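Local coordinates for chemotaxis operon protein (CheX) (PDB 3HZH), which probably dephosphorylates the phosphorylated response regulator of the chemotaxis pathway and so helps end the signal to the flagella, at residues 32-35 with 36-39; 78-81 with 82-86. One frame throughout, in Å; residues are numbered along the deposited sequence.

How the contacts relate
Contact 1 turns the chain out of helix 17-31 into the edge strand 38-39, whereas contact 2 spans the last turns of helix 74-85; their centres lie about 13 Å apart. The two meet directly by packing. Leu32 CD2 sits 3.6 Å from Val80 CG1, and Leu32 N lies 3.7 Å from Leu84 CD2, so the residue that leaves the first helix rests against the second. Further along, Val34 CG1 approaches Lys83 CE at 4.0 Å. The partner protein in the assembly touches contact 2 alone, through Leu84 and Asn85; the turn of contact 1 packs against the same helix without touching that partner.

Contact 1: residues 32-35 with 36-39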
# COMPACT_ATOMS: atom_id res chain seq x y z
N LEU B 32 -10.41 -5.52 -5.22
CA LEU B 32 -11.19 -6.76 -5.26
C LEU B 32 -11.99 -6.67 -6.52
O LEU B 32 -12.84 -5.80 -6.63
CB LEU B 32 -12.21 -6.81 -4.13
CG LEU B 32 -11.94 -7.01 -2.65
CD1 LEU B 32 -13.16 -6.51 -1.90
CD2 LEU B 32 -11.65 -8.47 -2.33
N LEU B 33 -11.75 -7.54 -7.48
CA LEU B 33 -12.55 -7.45 -8.69
C LEU B 33 -13.63 -8.52 -8.67
O LEU B 33 -13.46 -9.61 -9.22
CB LEU B 33 -11.67 -7.56 -9.93
CG LEU B 33 -10.62 -6.45 -10.07
CD1 LEU B 33 -9.87 -6.65 -11.37
CD2 LEU B 33 -11.28 -5.07 -10.05
N VAL B 34 -14.73 -8.21 -8.00
CA VAL B 34 -15.88 -9.09 -7.92
C VAL B 34 -17.05 -8.17 -8.20
O VAL B 34 -17.24 -7.17 -7.50
CB VAL B 34 -16.06 -9.73 -6.51
CG1 VAL B 34 -14.89 -10.64 -6.21
CG2 VAL B 34 -16.17 -8.64 -5.45
N GLU B 35 -17.83 -8.47 -9.22
CA GLU B 35 -18.92 -7.57 -9.51
C GLU B 35 -19.94 -7.32 -8.44
O GLU B 35 -20.71 -8.20 -8.03
CB GLU B 35 -19.60 -7.89 -10.84
CG GLU B 35 -18.73 -7.49 -12.00
CD GLU B 35 -18.14 -6.09 -11.80
OE1 GLU B 35 -18.45 -5.44 -10.78
OE2 GLU B 35 -17.37 -5.65 -12.67
N ASN B 36 -19.86 -6.08 -7.98
CA ASN B 36 -20.73 -5.50 -7.00
C ASN B 36 -20.37 -5.50 -5.53
O ASN B 36 -20.71 -6.40 -4.76
CB ASN B 36 -22.15 -5.99 -7.23
CG ASN B 36 -22.64 -5.63 -8.61
OD1 ASN B 36 -22.51 -4.48 -9.04
ND2 ASN B 36 -23.20 -6.60 -9.32
N ILE B 37 -19.66 -4.44 -5.19
CA ILE B 37 -19.24 -4.12 -3.84
C ILE B 37 -20.28 -3.03 -3.67
O ILE B 37 -20.18 -1.98 -4.31
CB ILE B 37 -17.88 -3.43 -3.81
CG1 ILE B 37 -16.85 -4.24 -4.60
CG2 ILE B 37 -17.44 -3.23 -2.36
CD1 ILE B 37 -16.22 -5.37 -3.85
N GLU B 38 -21.29 -3.27 -2.84
CA GLU B 38 -22.34 -2.29 -2.65
C GLU B 38 -22.16 -1.44 -1.41
O GLU B 38 -21.93 -1.97 -0.33
CB GLU B 38 -23.68 -3.01 -2.59
CG GLU B 38 -24.65 -2.55 -3.63
CD GLU B 38 -24.09 -2.63 -5.03
OE1 GLU B 38 -23.73 -3.73 -5.48
OE2 GLU B 38 -24.01 -1.57 -5.68
N MSE B 39 -22.27 -0.12 -1.57
CA MSE B 39 -22.14 0.76 -0.42
C MSE B 39 -23.42 0.69 0.39
O MSE B 39 -24.51 0.90 -0.14
CB MSE B 39 -21.90 2.22 -0.86
CG MSE B 39 -21.62 3.18 0.31
SE MSE B 39 -21.60 4.98 -0.15
CE MSE B 39 -23.12 5.18 -0.70
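Glu35, Asn36 and Ile37 form the bend by which the chain passes from helix 17-31 into strand 38-39, an outermost strand, within this chain, of the antiparallel sheet. The bend has an apolar inner side and a polar outer one. On the inner side, Ile37 brings its CD1 methyl against two residues of the incoming arm. It lies 3.6 Å from Val34 CG2 and 3.8 Å from Leu32 CD1, and meets each of these side chains at about a right angle. The methyl gets there because the isoleucine chain turns back at its second torsion (chi2 -82°), which directs its end toward the arm just traversed. Ile37 also packs on Phe154 of strand 149-155, while the backbone of Glu38 is hydrogen-bonded to that of Ser155, joining strand 38-39 to strand 149-155.

The outer side is exposed and held more lightly. Glu35 bends at its second torsion, curling its carboxylate over its own backbone, and OE1 accepts a weak hydrogen bond of 3.2 Å from Asn36 N. The N-H...O angle is only 125°, and the strained, tight fold of the glutamate side chain makes the bond doubtful. Asn36 itself adopts a positive phi of 93°, a conformation that crowds its side chain against the preceding peptide: Asn36 CB stands 2.8 Å from Glu35 O.

Contact 2: residues 78-81 with 82-86; sequences LFVA and SKLNF
Ser82 and Asn85 grip the tight part of this contact, each laying two donors on one carbonyl a turn back. Leu78 O receives Ser82 N at 2.8 Å and Ser82 OG at 2.7 Å, from opposite faces of the carbonyl plane. The hydroxyl is brought back along the helix by a first torsion that sets OG anti to the serine's own carbonyl carbon (chi1 -69°), and it arrives well above the plane of the Leu78 carbonyl. Ser82 OG is also hydrogen-bonded to Tyr89 N in the following loop.

Asn85 repeats the scheme near the end of the helix: its backbone N lies 3.1 Å from Ala81 O, and its side-chain ND2 reaches the same oxygen at 2.9 Å with a nearly straight N-H...O angle of 167°. Ala81 O lies almost in the plane of the amide. ND2 is further bonded to Thr104 OG1, and OD1 to a basic side chain of another protein's chain, so the group is fixed at both ends. These bonds decorate the regular i to i+4 ladder of helix 74-85, along whose buried flank Val80 and Leu84 lie side by side.

On the more exposed flank packing takes over: Lys83 slants across the Phe79 ring, CG over one face in a CH-pi contact 4.2 Å from the centroid, while Lys83 CE comes to 3.4 Å from Phe79 CZ.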
# COMPACT_ATOMS: atom_id res chain seq x y z
N LEU B 78 -10.59 -14.04 4.85
CA LEU B 78 -10.01 -15.07 3.99
C LEU B 78 -10.48 -14.89 2.55
O LEU B 78 -9.69 -15.04 1.62
CB LEU B 78 -10.39 -16.47 4.50
CG LEU B 78 -9.79 -16.92 5.83
CD1 LEU B 78 -10.45 -18.22 6.28
CD2 LEU B 78 -8.29 -17.12 5.68
N PHE B 79 -11.76 -14.60 2.39
CA PHE B 79 -12.34 -14.39 1.06
C PHE B 79 -11.59 -13.26 0.35
O PHE B 79 -11.13 -13.43 -0.77
CB PHE B 79 -13.82 -14.00 1.19
CG PHE B 79 -14.51 -13.77 -0.13
CD1 PHE B 79 -15.03 -14.83 -0.86
CD2 PHE B 79 -14.63 -12.48 -0.64
CE1 PHE B 79 -15.68 -14.61 -2.07
CE2 PHE B 79 -15.28 -12.25 -1.85
CZ PHE B 79 -15.80 -13.32 -2.57
N VAL B 80 -11.49 -12.11 1.02
CA VAL B 80 -10.78 -10.96 0.46
C VAL B 80 -9.31 -11.26 0.16
O VAL B 80 -8.82 -10.94 -0.93
CB VAL B 80 -10.83 -9.74 1.41
CG1 VAL B 80 -10.02 -8.59 0.83
CG2 VAL B 80 -12.28 -9.31 1.63
N ALA B 81 -8.60 -11.85 1.11
CA ALA B 81 -7.20 -12.18 0.88
C ALA B 81 -7.09 -13.15 -0.31
O ALA B 81 -6.17 -13.02 -1.13
CB ALA B 81 -6.58 -12.80 2.12
N SER B 82 -8.02 -14.10 -0.40
CA SER B 82 -8.03 -15.07 -1.49
C SER B 82 -8.19 -14.41 -2.85
O SER B 82 -7.47 -14.71 -3.80
CB SER B 82 -9.16 -16.10 -1.29
OG SER B 82 -8.90 -16.94 -0.18
N LYS B 83 -9.15 -13.49 -2.96
CA LYS B 83 -9.38 -12.79 -4.21
C LYS B 83 -8.19 -11.92 -4.63
O LYS B 83 -7.84 -11.89 -5.81
CB LYS B 83 -10.64 -11.91 -4.09
CG LYS B 83 -11.93 -12.68 -3.89
CD LYS B 83 -12.28 -13.50 -5.12
CE LYS B 83 -13.61 -14.23 -4.95
NZ LYS B 83 -14.03 -14.90 -6.22
N LEU B 84 -7.58 -11.23 -3.67
CA LEU B 84 -6.45 -10.35 -3.96
C LEU B 84 -5.13 -11.03 -4.31
O LEU B 84 -4.28 -10.47 -5.01
CB LEU B 84 -6.23 -9.34 -2.84
CG LEU B 84 -7.45 -8.46 -2.54
CD1 LEU B 84 -7.04 -7.31 -1.63
CD2 LEU B 84 -8.02 -7.91 -3.83
N ASN B 85 -4.95 -12.25 -3.84
CA ASN B 85 -3.74 -13.00 -4.11
C ASN B 85 -3.99 -14.05 -5.20
O ASN B 85 -3.07 -14.79 -5.57
CB ASN B 85 -3.28 -13.67 -2.82
CG ASN B 85 -2.62 -12.72 -1.87
OD1 ASN B 85 -1.43 -12.42 -2.02
ND2 ASN B 85 -3.38 -12.20 -0.91
N PHE B 86 -5.22 -14.11 -5.67
CA PHE B 86 -5.62 -15.07 -6.69
C PHE B 86 -5.21 -16.50 -6.34
O PHE B 86 -4.59 -17.21 -7.13
CB PHE B 86 -5.05 -14.68 -8.06
CG PHE B 86 -5.48 -13.32 -8.52
CD1 PHE B 86 -4.79 -12.19 -8.12
CD2 PHE B 86 -6.61 -13.18 -9.32
CE1 PHE B 86 -5.22 -10.92 -8.51
CE2 PHE B 86 -7.05 -11.91 -9.70
CZ PHE B 86 -6.35 -10.78 -9.30